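Long-range contact in putative Xylose isomerase (Rhodospirillum rubrum, PDB 3QXB), which is probably a metal-dependent isomerase of the xylose isomerase-like TIM barrel family, binding iron or manganese: residues A[21-32]-A[282-293]. Residues are numbered along the deposited sequence; the frame is centred on the assembly and turned at random.
Sequences KLGVNLCFAVKR and TFFAEILYPFEA. With FE (Fe (III) ion), chain E; EDO (1,2-ethanediol), chain K.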
loop_
_atom_site.group_PDB
_atom_site.type_symbol
_atom_site.label_atom_id
_atom_site.label_comp_id
_atom_site.label_asym_id
_atom_site.label_seq_id
_atom_site.Cartn_x
_atom_site.Cartn_y
_atom_site.Cartn_z
ATOM N N LYS A 21 -27.712 3.754 6.050
ATOM C CA LYS A 21 -26.830 3.557 7.176
ATOM C C LYS A 21 -25.430 3.842 6.660
ATOM O O LYS A 21 -24.831 3.041 5.949
ATOM C CB LYS A 21 -26.930 2.131 7.748
ATOM C CG LYS A 21 -26.044 1.885 8.993
ATOM C CD LYS A 21 -26.168 0.449 9.433
ATOM C CE LYS A 21 -25.286 0.073 10.595
ATOM N NZ LYS A 21 -25.161 -1.412 10.702
ATOM N N LEU A 22 -24.938 5.015 7.007
ATOM C CA LEU A 22 -23.626 5.428 6.596
ATOM C C LEU A 22 -22.625 5.078 7.676
ATOM O O LEU A 22 -22.928 5.179 8.882
ATOM C CB LEU A 22 -23.583 6.937 6.368
ATOM C CG LEU A 22 -24.464 7.502 5.268
ATOM C CD1 LEU A 22 -24.421 9.039 5.364
ATOM C CD2 LEU A 22 -24.032 6.987 3.892
ATOM N N GLY A 23 -21.431 4.684 7.229
ATOM C CA GLY A 23 -20.321 4.466 8.109
ATOM C C GLY A 23 -19.026 4.985 7.455
ATOM O O GLY A 23 -19.042 5.448 6.306
ATOM N N VAL A 24 -17.906 4.928 8.169
ATOM C CA VAL A 24 -16.626 5.266 7.551
ATOM C C VAL A 24 -15.533 4.222 7.766
ATOM O O VAL A 24 -15.356 3.712 8.853
ATOM C CB VAL A 24 -16.177 6.699 7.996
ATOM C CG1 VAL A 24 -15.943 6.784 9.531
ATOM C CG2 VAL A 24 -14.961 7.146 7.196
ATOM N N ASN A 25 -14.798 3.899 6.705
ATOM C CA ASN A 25 -13.581 3.135 6.821
ATOM C C ASN A 25 -12.461 4.146 7.104
ATOM O O ASN A 25 -12.336 5.184 6.459
ATOM C CB ASN A 25 -13.339 2.314 5.544
ATOM C CG ASN A 25 -12.026 1.587 5.555
ATOM O OD1 ASN A 25 -10.995 2.205 5.650
ATOM N ND2 ASN A 25 -12.059 0.248 5.486
ATOM N N LEU A 26 -11.638 3.812 8.082
ATOM C CA LEU A 26 -10.588 4.707 8.578
ATOM C C LEU A 26 -9.414 4.892 7.633
ATOM O O LEU A 26 -8.463 5.629 7.972
ATOM C CB LEU A 26 -10.125 4.226 9.960
ATOM C CG LEU A 26 -11.230 4.291 11.021
ATOM C CD1 LEU A 26 -10.723 3.815 12.360
ATOM C CD2 LEU A 26 -11.798 5.689 11.143
ATOM N N CYS A 27 -9.466 4.294 6.440
ATOM C CA CYS A 27 -8.403 4.504 5.416
ATOM C C CYS A 27 -8.074 5.983 5.159
ATOM O O CYS A 27 -6.935 6.331 4.854
ATOM C CB CYS A 27 -8.773 3.851 4.085
ATOM S SG CYS A 27 -10.312 4.455 3.416
ATOM N N PHE A 28 -9.058 6.867 5.293
ATOM C CA PHE A 28 -8.833 8.285 5.021
ATOM C C PHE A 28 -7.871 8.909 6.020
ATOM O O PHE A 28 -7.304 9.964 5.725
ATOM C CB PHE A 28 -10.171 9.059 5.085
ATOM C CG PHE A 28 -10.611 9.359 6.497
ATOM C CD1 PHE A 28 -11.390 8.449 7.210
ATOM C CD2 PHE A 28 -10.227 10.527 7.127
ATOM C CE1 PHE A 28 -11.774 8.725 8.516
ATOM C CE2 PHE A 28 -10.608 10.804 8.434
ATOM C CZ PHE A 28 -11.361 9.893 9.132
ATOM N N ALA A 29 -7.681 8.268 7.188
ATOM C CA ALA A 29 -6.871 8.777 8.309
ATOM C C ALA A 29 -5.473 8.207 8.394
ATOM O O ALA A 29 -4.669 8.623 9.246
ATOM C CB ALA A 29 -7.590 8.530 9.651
ATOM N N VAL A 30 -5.185 7.248 7.529
ATOM C CA VAL A 30 -3.884 6.530 7.548
ATOM C C VAL A 30 -2.717 7.510 7.534
ATOM O O VAL A 30 -2.761 8.504 6.794
ATOM C CB VAL A 30 -3.802 5.529 6.385
ATOM C CG1 VAL A 30 -2.345 5.045 6.148
ATOM C CG2 VAL A 30 -4.802 4.387 6.622
ATOM N N LYS A 31 -1.766 7.256 8.445
ATOM C CA LYS A 31 -0.565 8.061 8.688
ATOM C C LYS A 31 -0.799 9.422 9.344
ATOM O O LYS A 31 0.176 10.067 9.768
ATOM C CB LYS A 31 0.264 8.298 7.413
ATOM C CG LYS A 31 0.600 7.059 6.580
ATOM C CD LYS A 31 1.689 7.319 5.538
ATOM C CE LYS A 31 3.052 7.318 6.197
ATOM N NZ LYS A 31 4.204 7.230 5.208
ATOM N N ARG A 32 -2.048 9.877 9.429
ATOM C CA ARG A 32 -2.323 11.265 9.851
ATOM C C ARG A 32 -2.871 11.374 11.295
ATOM O O ARG A 32 -2.099 11.678 12.228
ATOM C CB ARG A 32 -3.253 11.966 8.847
ATOM C CG ARG A 32 -2.807 11.874 7.348
ATOM C CD ARG A 32 -3.897 12.366 6.448
ATOM N NE ARG A 32 -3.662 12.062 5.029
ATOM C CZ ARG A 32 -3.114 12.893 4.151
ATOM N NH1 ARG A 32 -2.739 14.119 4.511
ATOM N NH2 ARG A 32 -2.973 12.516 2.887
ATOM N N THR A 282 -24.147 -1.791 6.347
ATOM C CA THR A 282 -23.522 -0.455 6.379
ATOM C C THR A 282 -22.838 -0.083 5.060
ATOM O O THR A 282 -22.124 -0.878 4.454
ATOM C CB THR A 282 -22.513 -0.365 7.556
ATOM O OG1 THR A 282 -23.129 -0.929 8.719
ATOM C CG2 THR A 282 -22.085 1.109 7.861
ATOM N N PHE A 283 -23.113 1.128 4.609
ATOM C CA PHE A 283 -22.429 1.732 3.491
ATOM C C PHE A 283 -21.235 2.488 4.113
ATOM O O PHE A 283 -21.377 3.648 4.579
ATOM C CB PHE A 283 -23.336 2.737 2.797
ATOM C CG PHE A 283 -24.340 2.173 1.814
ATOM C CD1 PHE A 283 -24.653 0.818 1.705
ATOM C CD2 PHE A 283 -25.041 3.058 1.007
ATOM C CE1 PHE A 283 -25.624 0.370 0.807
ATOM C CE2 PHE A 283 -25.994 2.621 0.099
ATOM C CZ PHE A 283 -26.297 1.287 -0.016
ATOM N N PHE A 284 -20.070 1.834 4.149
ATOM C CA PHE A 284 -18.845 2.449 4.620
ATOM C C PHE A 284 -18.159 3.254 3.507
ATOM O O PHE A 284 -17.764 2.688 2.484
ATOM C CB PHE A 284 -17.837 1.385 5.093
ATOM C CG PHE A 284 -18.273 0.575 6.291
ATOM C CD1 PHE A 284 -18.254 1.103 7.563
ATOM C CD2 PHE A 284 -18.672 -0.730 6.145
ATOM C CE1 PHE A 284 -18.619 0.314 8.665
ATOM C CE2 PHE A 284 -19.015 -1.511 7.248
ATOM C CZ PHE A 284 -18.979 -0.986 8.485
ATOM N N ALA A 285 -17.981 4.549 3.735
ATOM C CA ALA A 285 -17.244 5.386 2.817
ATOM C C ALA A 285 -15.805 4.953 2.892
ATOM O O ALA A 285 -15.250 4.937 3.985
ATOM C CB ALA A 285 -17.339 6.853 3.190
ATOM N N GLU A 286 -15.245 4.624 1.732
ATOM C CA GLU A 286 -13.861 4.219 1.584
ATOM C C GLU A 286 -13.195 5.122 0.556
ATOM O O GLU A 286 -13.172 4.830 -0.652
ATOM C CB GLU A 286 -13.713 2.746 1.193
ATOM C CG GLU A 286 -12.261 2.297 1.290
ATOM C CD GLU A 286 -11.981 0.929 0.692
ATOM O OE1 GLU A 286 -12.690 0.486 -0.201
ATOM O OE2 GLU A 286 -11.006 0.301 1.136
ATOM N N ILE A 287 -12.658 6.220 1.084
ATOM C CA ILE A 287 -12.163 7.330 0.288
ATOM C C ILE A 287 -10.656 7.343 0.465
ATOM O O ILE A 287 -10.150 7.308 1.599
ATOM C CB ILE A 287 -12.776 8.717 0.697
ATOM C CG1 ILE A 287 -14.310 8.638 0.876
ATOM C CG2 ILE A 287 -12.346 9.802 -0.327
ATOM C CD1 ILE A 287 -15.077 8.177 -0.336
ATOM N N LEU A 288 -9.947 7.360 -0.655
ATOM C CA LEU A 288 -8.500 7.331 -0.637
ATOM C C LEU A 288 -7.934 8.689 -1.114
ATOM O O LEU A 288 -8.424 9.308 -2.078
ATOM C CB LEU A 288 -7.990 6.164 -1.481
ATOM C CG LEU A 288 -8.285 4.751 -0.926
ATOM C CD1 LEU A 288 -7.830 3.726 -1.960
ATOM C CD2 LEU A 288 -7.634 4.482 0.451
ATOM N N TYR A 289 -6.957 9.180 -0.373
ATOM C CA TYR A 289 -6.366 10.460 -0.657
ATOM C C TYR A 289 -4.898 10.229 -0.911
ATOM O O TYR A 289 -4.254 9.395 -0.236
ATOM C CB TYR A 289 -6.552 11.398 0.528
ATOM C CG TYR A 289 -7.949 11.890 0.713
ATOM C CD1 TYR A 289 -8.840 11.236 1.569
ATOM C CD2 TYR A 289 -8.393 13.033 0.048
ATOM C CE1 TYR A 289 -10.144 11.688 1.738
ATOM C CE2 TYR A 289 -9.691 13.484 0.211
ATOM C CZ TYR A 289 -10.566 12.795 1.071
ATOM O OH TYR A 289 -11.851 13.227 1.300
ATOM N N PRO A 290 -4.342 10.955 -1.885
ATOM C CA PRO A 290 -2.886 10.869 -2.075
ATOM C C PRO A 290 -2.145 11.144 -0.745
ATOM O O PRO A 290 -2.590 11.973 0.016
ATOM C CB PRO A 290 -2.600 12.002 -3.064
ATOM C CG PRO A 290 -3.943 12.355 -3.690
ATOM C CD PRO A 290 -4.934 12.098 -2.606
ATOM N N PHE A 291 -1.047 10.430 -0.458
ATOM C CA PHE A 291 -0.239 10.706 0.738
ATOM C C PHE A 291 0.171 12.190 0.832
ATOM O O PHE A 291 0.154 12.795 1.900
ATOM C CB PHE A 291 1.052 9.856 0.703
ATOM C CG PHE A 291 0.811 8.347 0.851
ATOM C CD1 PHE A 291 0.301 7.817 2.034
ATOM C CD2 PHE A 291 1.144 7.467 -0.183
ATOM C CE1 PHE A 291 0.090 6.462 2.175
ATOM C CE2 PHE A 291 0.948 6.083 -0.042
ATOM C CZ PHE A 291 0.408 5.583 1.129
ATOM N N GLU A 292 0.514 12.763 -0.319
ATOM C CA GLU A 292 1.075 14.109 -0.394
ATOM C C GLU A 292 0.010 15.229 -0.244
ATOM O O GLU A 292 0.349 16.405 -0.155
ATOM C CB GLU A 292 1.893 14.269 -1.673
ATOM C CG GLU A 292 1.131 14.136 -2.962
ATOM C CD GLU A 292 1.053 12.685 -3.478
ATOM O OE1 GLU A 292 1.107 11.700 -2.665
ATOM O OE2 GLU A 292 0.932 12.543 -4.706
ATOM N N ALA A 293 -1.266 14.865 -0.201
ATOM C CA ALA A 293 -2.289 15.851 0.090
ATOM C C ALA A 293 -2.130 16.314 1.544
ATOM O O ALA A 293 -1.754 15.538 2.413
ATOM C CB ALA A 293 -3.687 15.287 -0.140
HETATM FE FE FE E . -13.089 -1.429 -0.970
HETATM C C1 EDO K . -9.722 12.369 -3.216
HETATM O O1 EDO K . -8.538 12.065 -3.912
HETATM C C2 EDO K . -10.724 12.555 -4.323
HETATM O O2 EDO K . -11.983 12.494 -3.724
HETATM O O HOH W 1 -13.000 6.797 4.042
HETATM O O HOH W 2 -6.420 7.887 2.226
HETATM O O HOH W 3 -3.397 9.754 2.387
HETATM O O HOH W 4 -11.115 -1.224 -2.172
HETATM O O HOH W 5 -11.515 -2.265 0.451
#
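Ala285 O is gripped by two donors: Asn25 N at 2.9 Å, and a water that also donates to Asn25 O and accepts from Ile287 N. This water takes over where direct parallel pairing stops, after Phe283 N has bonded to Lys21 O, Gly23 N to Phe283 O and Ala285 N to Gly23 O. Thr282 CG2 lies 3.7 Å from Gly23 N and covers one face of the Phe284 ring; a beta carbon on Gly23 would run into both residues. Val24 N meets that ring's edge. At the end of strand 22-25, Asn25 forms an Asx turn, its OD1 accepting in plane from Cys27 N (2.7 Å), while Cys27 SG rests on Glu286 CG. Glu286, extended with CG anti to the backbone N (chi1 -170°), reaches the iron through OE1 at 2.1 Å, alongside Glu178, Asp213 and His244. Farther on, Arg32 NH1 donates to Ala293 O (2.7 Å, 167°), which lies in the guanidinium plane, and forms a salt bridge with Asp295; a water links NH2 to Tyr289 O. A leucine at Arg32 would probably leave Ala293 O without this side-chain donor and Asp295 without this partner, the turn at 290-293 being less firmly held. The contact closes the TIM barrel, joining first strand 22-25 to last strand 283-285, between strands 51-55 and 240-245, with helices 36-46 and 295-310 packed outside.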